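Local coordinates for protein tartronic semialdehyde reductase (Salmonella typhimurium, PDB 1YB4) that reduces tartronate semialdehyde (2-hydroxy-3-oxopropanoate) to (R)-glycerate with NADH or NADPH as hydride donor, a reaction that is reversible, at residues K143-D146 with R147-L151; A206-G210 with F211-R215; E264-N267 with T268-A271. One frame throughout, in Å; residues are numbered along the deposited sequence.

Contact 1 of 3, residues K143-D146 with R147-L151; sequences KVFD and RVKPL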
ATOM      1  N   LYS A 143      -5.232  19.560  37.666  1.00 35.99           N
ATOM      2  CA  LYS A 143      -4.994  20.828  38.379  1.00 36.79           C
ATOM      3  C   LYS A 143      -4.011  21.722  37.595  1.00 34.16           C
ATOM      4  O   LYS A 143      -4.187  22.939  37.526  1.00 30.92           O
ATOM      5  CB  LYS A 143      -4.415  20.567  39.776  1.00 39.08           C
ATOM      6  CG  LYS A 143      -5.222  19.612  40.658  1.00 40.49           C
ATOM      7  CD  LYS A 143      -6.388  20.279  41.341  1.00 36.42           C
ATOM      8  CE  LYS A 143      -7.150  19.273  42.189  1.00 37.73           C
ATOM      9  NZ  LYS A 143      -6.292  18.619  43.216  1.00 36.78           N
ATOM     10  N   VAL A 144      -2.971  21.110  37.025  1.00 30.97           N
ATOM     11  CA  VAL A 144      -1.983  21.838  36.236  1.00 27.70           C
ATOM     12  C   VAL A 144      -2.691  22.398  35.004  1.00 28.29           C
ATOM     13  O   VAL A 144      -2.534  23.571  34.645  1.00 28.98           O
ATOM     14  CB  VAL A 144      -0.851  20.903  35.774  1.00 29.88           C
ATOM     15  CG1 VAL A 144       0.219  21.700  35.052  1.00 27.68           C
ATOM     16  CG2 VAL A 144      -0.274  20.161  36.962  1.00 25.44           C
ATOM     17  N   PHE A 145      -3.471  21.545  34.356  1.00 28.20           N
ATOM     18  CA  PHE A 145      -4.233  21.950  33.188  1.00 29.64           C
ATOM     19  C   PHE A 145      -5.162  23.098  33.593  1.00 30.50           C
ATOM     20  O   PHE A 145      -5.246  24.103  32.897  1.00 30.23           O
ATOM     21  CB  PHE A 145      -5.074  20.780  32.664  1.00 30.05           C
ATOM     22  CG  PHE A 145      -6.100  21.184  31.634  1.00 33.06           C
ATOM     23  CD1 PHE A 145      -5.787  21.188  30.280  1.00 32.82           C
ATOM     24  CD2 PHE A 145      -7.375  21.594  32.028  1.00 34.92           C
ATOM     25  CE1 PHE A 145      -6.718  21.591  29.328  1.00 32.84           C
ATOM     26  CE2 PHE A 145      -8.320  22.003  31.087  1.00 35.83           C
ATOM     27  CZ  PHE A 145      -7.990  22.000  29.731  1.00 36.18           C
ATOM     28  N   ASP A 146      -5.857  22.941  34.719  1.00 32.91           N
ATOM     29  CA  ASP A 146      -6.780  23.967  35.204  1.00 32.88           C
ATOM     30  C   ASP A 146      -6.084  25.293  35.447  1.00 32.91           C
ATOM     31  O   ASP A 146      -6.669  26.353  35.234  1.00 35.31           O
ATOM     32  CB  ASP A 146      -7.457  23.525  36.501  1.00 36.31           C
ATOM     33  CG  ASP A 146      -8.533  22.470  36.278  1.00 37.93           C
ATOM     34  OD1 ASP A 146      -9.293  22.602  35.301  1.00 36.20           O
ATOM     35  OD2 ASP A 146      -8.631  21.517  37.092  1.00 42.09           O
ATOM     36  N   ARG A 147      -4.832  25.229  35.892  1.00 33.99           N
ATOM     37  CA  ARG A 147      -4.039  26.426  36.184  1.00 34.23           C
ATOM     38  C   ARG A 147      -3.656  27.237  34.951  1.00 31.90           C
ATOM     39  O   ARG A 147      -3.722  28.463  34.958  1.00 27.65           O
ATOM     40  CB  ARG A 147      -2.774  26.036  36.951  1.00 35.98           C
ATOM     41  CG  ARG A 147      -1.860  27.200  37.306  1.00 38.39           C
ATOM     42  CD  ARG A 147      -0.923  26.802  38.431  1.00 40.50           C
ATOM     43  NE  ARG A 147       0.086  25.831  38.017  1.00 41.90           N
ATOM     44  CZ  ARG A 147       0.431  24.759  38.732  1.00 45.43           C
ATOM     45  NH1 ARG A 147      -0.162  24.515  39.896  1.00 46.31           N
ATOM     46  NH2 ARG A 147       1.378  23.934  38.293  1.00 43.53           N
ATOM     47  N   VAL A 148      -3.247  26.536  33.905  1.00 30.37           N
ATOM     48  CA  VAL A 148      -2.838  27.158  32.657  1.00 31.08           C
ATOM     49  C   VAL A 148      -4.052  27.462  31.765  1.00 32.75           C
ATOM     50  O   VAL A 148      -3.983  28.280  30.845  1.00 30.03           O
ATOM     51  CB  VAL A 148      -1.869  26.207  31.916  1.00 32.17           C
ATOM     52  CG1 VAL A 148      -1.477  26.784  30.565  1.00 29.63           C
ATOM     53  CG2 VAL A 148      -0.633  25.954  32.794  1.00 27.73           C
ATOM     54  N   LYS A 149      -5.167  26.802  32.069  1.00 34.67           N
ATOM     55  CA  LYS A 149      -6.409  26.935  31.305  1.00 35.23           C
ATOM     56  C   LYS A 149      -6.791  28.345  30.861  1.00 35.10           C
ATOM     57  O   LYS A 149      -7.166  28.540  29.709  1.00 36.11           O
ATOM     58  CB  LYS A 149      -7.567  26.298  32.088  1.00 36.36           C
ATOM     59  CG  LYS A 149      -8.903  26.258  31.348  1.00 40.48           C
ATOM     60  CD  LYS A 149      -8.767  25.713  29.924  1.00 40.51           C
ATOM     61  CE  LYS A 149     -10.128  25.381  29.328  1.00 41.23           C
ATOM     62  NZ  LYS A 149     -11.081  26.530  29.390  1.00 42.09           N
ATOM     63  N   PRO A 150      -6.719  29.341  31.766  1.00 35.94           N
ATOM     64  CA  PRO A 150      -7.070  30.726  31.400  1.00 36.01           C
ATOM     65  C   PRO A 150      -6.195  31.276  30.265  1.00 35.70           C
ATOM     66  O   PRO A 150      -6.632  32.126  29.472  1.00 31.38           O
ATOM     67  CB  PRO A 150      -6.865  31.493  32.701  1.00 33.34           C
ATOM     68  CG  PRO A 150      -7.183  30.468  33.735  1.00 34.78           C
ATOM     69  CD  PRO A 150      -6.499  29.225  33.217  1.00 33.21           C
ATOM     70  N   LEU A 151      -4.957  30.789  30.200  1.00 35.19           N
ATOM     71  CA  LEU A 151      -4.031  31.214  29.158  1.00 33.31           C
ATOM     72  C   LEU A 151      -4.384  30.482  27.868  1.00 32.33           C
ATOM     73  O   LEU A 151      -4.421  31.082  26.796  1.00 33.37           O
ATOM     74  CB  LEU A 151      -2.600  30.897  29.565  1.00 33.15           C
ATOM     75  CG  LEU A 151      -2.226  31.364  30.968  1.00 37.79           C
ATOM     76  CD1 LEU A 151      -0.756  31.064  31.207  1.00 41.35           C
ATOM     77  CD2 LEU A 151      -2.513  32.852  31.129  1.00 36.11           C
TER
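Val144 and Val148 are joined by the straightest backbone bond of this helical turn: Val148 N donates to Val144 O over 3.1 Å, with an N-H...O angle of 158°. One residue earlier Arg147 N reaches Lys143 O at 2.9 Å and adds a weak second bond to Val144 O, while Lys149 N holds Phe145 O only weakly. The sequence of bonds then breaks at Pro150, which has no N-H to give. Its CD instead lies 3.5 Å from Asp146 O, the carbonyl that a helical N-H would otherwise meet, and the chain tightens beyond it as Leu151 N bonds to Val148 O at 2.8 Å. Asp146 O also has CB of Lys149 against it at 3.3 Å. This kinked turn belongs to helix 142-155, the crossover helix of the beta-alpha-beta unit formed with strands 134-139 and 158-163 in the Rossmann-type nucleotide-binding domain. Among the charged groups, Arg147 folds back along the helix through a bend at chi3 (70°), laying one face of its guanidinium over Val144 CA, with NH2 4.1 Å from Val144 CG1. The same NH2 is fixed by a salt bridge to Asp116 and a hydrogen bond to Thr91, so the arginine pins the helix to neighbouring strands. Lys149 runs beside Phe145, pointing the same way. With CG anti to the backbone N (chi1 -175°) and a bend at chi2, CD comes to 3.8 Å from Phe145 CZ, and NZ goes on to a salt bridge with Asp153. Asp146 OD1 comes to the edge of the Phe145 ring, in its plane, 3.9 Å from CD2. Apolar packing takes the inner side: Val144 and Val148 rest on Leu118 and Thr91, and the Phe145 ring covers Ile159 and Leu161.

Contact 2 of 3, residues A206-G210 with F211-R215; sequences ALMGG and FASSR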
ATOM      1  N   ALA A 206     -24.137  14.622  -2.835  1.00 35.56           N
ATOM      2  CA  ALA A 206     -24.854  13.443  -2.369  1.00 38.08           C
ATOM      3  C   ALA A 206     -24.228  12.862  -1.103  1.00 38.49           C
ATOM      4  O   ALA A 206     -24.881  12.779  -0.059  1.00 37.65           O
ATOM      5  CB  ALA A 206     -24.894  12.385  -3.467  1.00 35.35           C
ATOM      6  N   LEU A 207     -22.957  12.473  -1.205  1.00 39.45           N
ATOM      7  CA  LEU A 207     -22.232  11.869  -0.094  1.00 41.54           C
ATOM      8  C   LEU A 207     -22.294  12.690   1.176  1.00 42.83           C
ATOM      9  O   LEU A 207     -22.014  12.196   2.263  1.00 42.12           O
ATOM     10  CB  LEU A 207     -20.773  11.633  -0.490  1.00 43.96           C
ATOM     11  CG  LEU A 207     -20.456  10.415  -1.369  1.00 42.82           C
ATOM     12  CD1 LEU A 207     -21.276  10.437  -2.643  1.00 42.31           C
ATOM     13  CD2 LEU A 207     -18.988  10.424  -1.697  1.00 40.67           C
HETATM   14  N   MSE A 208     -22.671  13.949   1.031  1.00 48.09           N
HETATM   15  CA  MSE A 208     -22.773  14.838   2.173  1.00 51.87           C
HETATM   16  C   MSE A 208     -23.852  14.363   3.142  1.00 50.95           C
HETATM   17  O   MSE A 208     -23.749  14.594   4.348  1.00 50.52           O
HETATM   18  CB  MSE A 208     -23.093  16.260   1.712  1.00 58.01           C
HETATM   19  CG  MSE A 208     -22.438  17.332   2.564  1.00 65.41           C
HETATM   20 SE   MSE A 208     -20.508  17.305   2.376  1.00 78.40          SE
HETATM   21  CE  MSE A 208     -20.078  15.863   3.583  1.00 68.81           C
ATOM     22  N   GLY A 209     -24.878  13.695   2.613  1.00 50.02           N
ATOM     23  CA  GLY A 209     -25.963  13.212   3.454  1.00 51.97           C
ATOM     24  C   GLY A 209     -25.980  11.711   3.687  1.00 52.51           C
ATOM     25  O   GLY A 209     -26.895  11.018   3.233  1.00 54.26           O
ATOM     26  N   GLY A 210     -24.972  11.216   4.403  1.00 51.78           N
ATOM     27  CA  GLY A 210     -24.869   9.792   4.675  1.00 49.73           C
ATOM     28  C   GLY A 210     -23.647   9.468   5.517  1.00 48.00           C
ATOM     29  O   GLY A 210     -23.267  10.257   6.381  1.00 47.95           O
ATOM     30  N   PHE A 211     -23.018   8.323   5.276  1.00 45.12           N
ATOM     31  CA  PHE A 211     -21.848   7.952   6.063  1.00 44.97           C
ATOM     32  C   PHE A 211     -20.498   8.403   5.539  1.00 42.80           C
ATOM     33  O   PHE A 211     -19.490   8.291   6.241  1.00 40.54           O
ATOM     34  CB  PHE A 211     -21.848   6.452   6.315  1.00 46.20           C
ATOM     35  CG  PHE A 211     -22.673   6.065   7.502  1.00 49.38           C
ATOM     36  CD1 PHE A 211     -22.072   5.807   8.722  1.00 50.69           C
ATOM     37  CD2 PHE A 211     -24.059   6.063   7.426  1.00 49.69           C
ATOM     38  CE1 PHE A 211     -22.844   5.557   9.858  1.00 52.03           C
ATOM     39  CE2 PHE A 211     -24.835   5.816   8.553  1.00 50.37           C
ATOM     40  CZ  PHE A 211     -24.223   5.565   9.771  1.00 50.02           C
ATOM     41  N   ALA A 212     -20.489   8.935   4.321  1.00 40.76           N
ATOM     42  CA  ALA A 212     -19.267   9.440   3.708  1.00 38.79           C
ATOM     43  C   ALA A 212     -19.020  10.859   4.212  1.00 38.85           C
ATOM     44  O   ALA A 212     -17.929  11.409   4.057  1.00 37.08           O
ATOM     45  CB  ALA A 212     -19.410   9.444   2.192  1.00 39.55           C
ATOM     46  N   SER A 213     -20.046  11.445   4.819  1.00 38.90           N
ATOM     47  CA  SER A 213     -19.964  12.806   5.354  1.00 39.41           C
ATOM     48  C   SER A 213     -18.757  13.031   6.260  1.00 36.48           C
ATOM     49  O   SER A 213     -18.519  12.270   7.199  1.00 35.21           O
ATOM     50  CB  SER A 213     -21.240  13.145   6.132  1.00 41.28           C
ATOM     51  OG  SER A 213     -21.165  14.428   6.722  1.00 42.72           O
ATOM     52  N   SER A 214     -18.004  14.087   5.969  1.00 32.68           N
ATOM     53  CA  SER A 214     -16.835  14.427   6.762  1.00 33.71           C
ATOM     54  C   SER A 214     -16.563  15.925   6.722  1.00 34.69           C
ATOM     55  O   SER A 214     -17.050  16.640   5.839  1.00 33.10           O
ATOM     56  CB  SER A 214     -15.590  13.697   6.239  1.00 33.51           C
ATOM     57  OG  SER A 214     -14.939  14.446   5.218  1.00 31.95           O
ATOM     58  N   ARG A 215     -15.759  16.388   7.674  1.00 35.46           N
ATOM     59  CA  ARG A 215     -15.381  17.790   7.745  1.00 35.69           C
ATOM     60  C   ARG A 215     -14.397  18.069   6.612  1.00 34.61           C
ATOM     61  O   ARG A 215     -14.225  19.221   6.195  1.00 34.92           O
ATOM     62  CB  ARG A 215     -14.737  18.071   9.098  1.00 39.51           C
ATOM     63  CG  ARG A 215     -14.313  19.496   9.313  1.00 44.27           C
ATOM     64  CD  ARG A 215     -15.454  20.474   9.113  1.00 48.92           C
ATOM     65  NE  ARG A 215     -15.016  21.826   9.446  1.00 53.18           N
ATOM     66  CZ  ARG A 215     -15.593  22.938   9.002  1.00 56.53           C
ATOM     67  NH1 ARG A 215     -16.650  22.873   8.191  1.00 56.40           N
ATOM     68  NH2 ARG A 215     -15.114  24.119   9.373  1.00 54.96           N
TER
HETATM   69  O   HOH W   1     -22.446   9.282   2.746  1.00 32.97           O
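Leu207 O and Ala212 N are bridged by one ordered water, which donates to the carbonyl at 3.0 Å and accepts from the amide at a short 2.5 Å. It ties the C-terminal part of helix 200-207 to the loop that leads into helix 215-225, a helix-loop-helix connection of the all-helical C-terminal domain. Gly209 N still bonds to Ala206 O, and the chain then reverses through Gly209 and Gly210. Beside the water, Ala212 CB points back at the helix and meets Leu207 CB at 3.7 Å, with Leu207 CG and CD2 also against it. At the far end of the corner Ser214 is the N-cap, its OG accepting from Leu217 N. The corner also faces a second subunit: Phe211 makes a cation-pi contact with Arg215 of that subunit, Arg215 returns the same contact to Phe211 there, and the two Ser214 residues pack on each other. Selenomethionine Met208 curls over Ser213, bent at chi2 (67°) and chi3 (-81°), which turns its end back to the loop. Its CE stops 3.5 Å from Ser213 CA and 3.6 Å from Ser213 OG.

Contact 3 of 3, residues E264-N267 with T268-A271; sequences ELFN and TCAA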
ATOM      1  N   GLU A 264       3.969   8.701   1.030  1.00 26.82           N
ATOM      2  CA  GLU A 264       4.579   8.516  -0.284  1.00 27.27           C
ATOM      3  C   GLU A 264       3.864   9.345  -1.350  1.00 27.24           C
ATOM      4  O   GLU A 264       4.502   9.870  -2.265  1.00 25.18           O
ATOM      5  CB  GLU A 264       4.568   7.034  -0.674  1.00 26.71           C
ATOM      6  CG  GLU A 264       5.392   6.165   0.243  1.00 29.33           C
ATOM      7  CD  GLU A 264       6.792   6.721   0.466  1.00 28.68           C
ATOM      8  OE1 GLU A 264       7.543   6.867  -0.522  1.00 30.76           O
ATOM      9  OE2 GLU A 264       7.140   7.013   1.630  1.00 26.89           O
ATOM     10  N   LEU A 265       2.541   9.442  -1.239  1.00 26.01           N
ATOM     11  CA  LEU A 265       1.766  10.234  -2.190  1.00 27.43           C
ATOM     12  C   LEU A 265       2.164  11.720  -2.045  1.00 26.98           C
ATOM     13  O   LEU A 265       2.224  12.461  -3.031  1.00 25.18           O
ATOM     14  CB  LEU A 265       0.265  10.037  -1.948  1.00 23.88           C
ATOM     15  CG  LEU A 265      -0.340   8.649  -2.232  1.00 25.78           C
ATOM     16  CD1 LEU A 265      -1.794   8.633  -1.806  1.00 18.92           C
ATOM     17  CD2 LEU A 265      -0.234   8.312  -3.708  1.00 22.52           C
ATOM     18  N   PHE A 266       2.445  12.145  -0.813  1.00 27.09           N
ATOM     19  CA  PHE A 266       2.886  13.522  -0.579  1.00 29.39           C
ATOM     20  C   PHE A 266       4.239  13.714  -1.247  1.00 28.51           C
ATOM     21  O   PHE A 266       4.589  14.822  -1.645  1.00 30.71           O
ATOM     22  CB  PHE A 266       3.021  13.837   0.921  1.00 24.77           C
ATOM     23  CG  PHE A 266       1.719  14.220   1.588  1.00 24.27           C
ATOM     24  CD1 PHE A 266       0.727  14.887   0.880  1.00 21.09           C
ATOM     25  CD2 PHE A 266       1.500  13.930   2.936  1.00 25.63           C
ATOM     26  CE1 PHE A 266      -0.453  15.255   1.494  1.00 23.34           C
ATOM     27  CE2 PHE A 266       0.314  14.294   3.568  1.00 24.77           C
ATOM     28  CZ  PHE A 266      -0.663  14.957   2.846  1.00 24.98           C
ATOM     29  N   ASN A 267       5.003  12.629  -1.356  1.00 29.05           N
ATOM     30  CA  ASN A 267       6.309  12.686  -1.990  1.00 27.34           C
ATOM     31  C   ASN A 267       6.100  12.954  -3.469  1.00 27.51           C
ATOM     32  O   ASN A 267       6.908  13.631  -4.103  1.00 29.95           O
ATOM     33  CB  ASN A 267       7.085  11.376  -1.806  1.00 22.82           C
ATOM     34  CG  ASN A 267       7.728  11.258  -0.436  1.00 21.51           C
ATOM     35  OD1 ASN A 267       7.910  12.251   0.257  1.00 21.89           O
ATOM     36  ND2 ASN A 267       8.095  10.038  -0.050  1.00 20.68           N
ATOM     37  N   THR A 268       5.015  12.417  -4.019  1.00 25.83           N
ATOM     38  CA  THR A 268       4.702  12.641  -5.424  1.00 25.94           C
ATOM     39  C   THR A 268       4.286  14.104  -5.601  1.00 24.92           C
ATOM     40  O   THR A 268       4.645  14.732  -6.589  1.00 22.89           O
ATOM     41  CB  THR A 268       3.591  11.654  -5.907  1.00 29.66           C
ATOM     42  OG1 THR A 268       4.148  10.336  -5.995  1.00 30.76           O
ATOM     43  CG2 THR A 268       3.048  12.038  -7.285  1.00 28.16           C
ATOM     44  N   CYS A 269       3.570  14.665  -4.631  1.00 24.31           N
ATOM     45  CA  CYS A 269       3.181  16.068  -4.730  1.00 27.78           C
ATOM     46  C   CYS A 269       4.448  16.950  -4.720  1.00 30.64           C
ATOM     47  O   CYS A 269       4.664  17.765  -5.634  1.00 30.68           O
ATOM     48  CB  CYS A 269       2.259  16.471  -3.572  1.00 27.09           C
ATOM     49  SG  CYS A 269       0.631  15.629  -3.523  1.00 30.42           S
ATOM     50  N   ALA A 270       5.292  16.779  -3.703  1.00 29.81           N
ATOM     51  CA  ALA A 270       6.525  17.561  -3.608  1.00 30.82           C
ATOM     52  C   ALA A 270       7.308  17.418  -4.897  1.00 29.14           C
ATOM     53  O   ALA A 270       7.876  18.378  -5.386  1.00 34.07           O
ATOM     54  CB  ALA A 270       7.372  17.089  -2.434  1.00 33.12           C
ATOM     55  N   ALA A 271       7.310  16.222  -5.463  1.00 28.00           N
ATOM     56  CA  ALA A 271       8.026  15.970  -6.703  1.00 29.91           C
ATOM     57  C   ALA A 271       7.431  16.737  -7.864  1.00 32.42           C
ATOM     58  O   ALA A 271       8.066  16.903  -8.902  1.00 33.03           O
ATOM     59  CB  ALA A 271       8.004  14.490  -7.023  1.00 27.93           C
TER
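Ala270 N and Phe266 O make an almost perfectly straight hydrogen bond, 2.9 Å long with an N-H...O angle of 178°. It is one of a regular i to i+4 series through helix 257-271 of the all-helical C-terminal domain: Cys269 N to Leu265 O at 3.0 Å, Ala271 N to Asn267 O at 3.0 Å, and Thr268 N to Glu264 O at 3.1 Å. On one flank Asn267 ND2 gives a hydrogen bond to Glu264 OE1 at 3.3 Å, coming from above the carboxylate plane while OE1 lies close to the amide plane. That oxygen also accepts from Leu256 N of the third subunit, so the asparagine probably helps to orient the carboxylate toward that neighbour. Thr268 OG1 bonds to Asn255 ND2 of the third subunit and to Met289 O of the fourth, making this turn a meeting point of three chains. Inside the subunit the Phe266 ring packs on Leu242 and meets His238 of helix 235-251, while Leu265 and Cys269 lean on helix 283-290. Cys269 SG, anti to its carbonyl carbon (chi1 -64°), swings back to the preceding turn and sits at the edge of the Phe266 ring, near its plane, 4.5 Å from CD1.

The three contacts follow in series along the chain, each a local turn or corner. Contact 1 lies in the N-terminal nucleotide-binding domain, on helix 142-155 beside the mixed sheet; contacts 2 and 3 belong to the C-terminal helical domain. The centre of contact 1 is about 37 Å from that of contact 2 and about 40 Å from that of contact 3, which stands on the opposite side of the chain's centre. Contacts 2 and 3 are closer, about 27 Å between centres, without touching. The division extends to the tetramer: no other subunit of the tetramer touches 143-151, whereas 206-215 faces the second subunit and 264-271 the third and fourth.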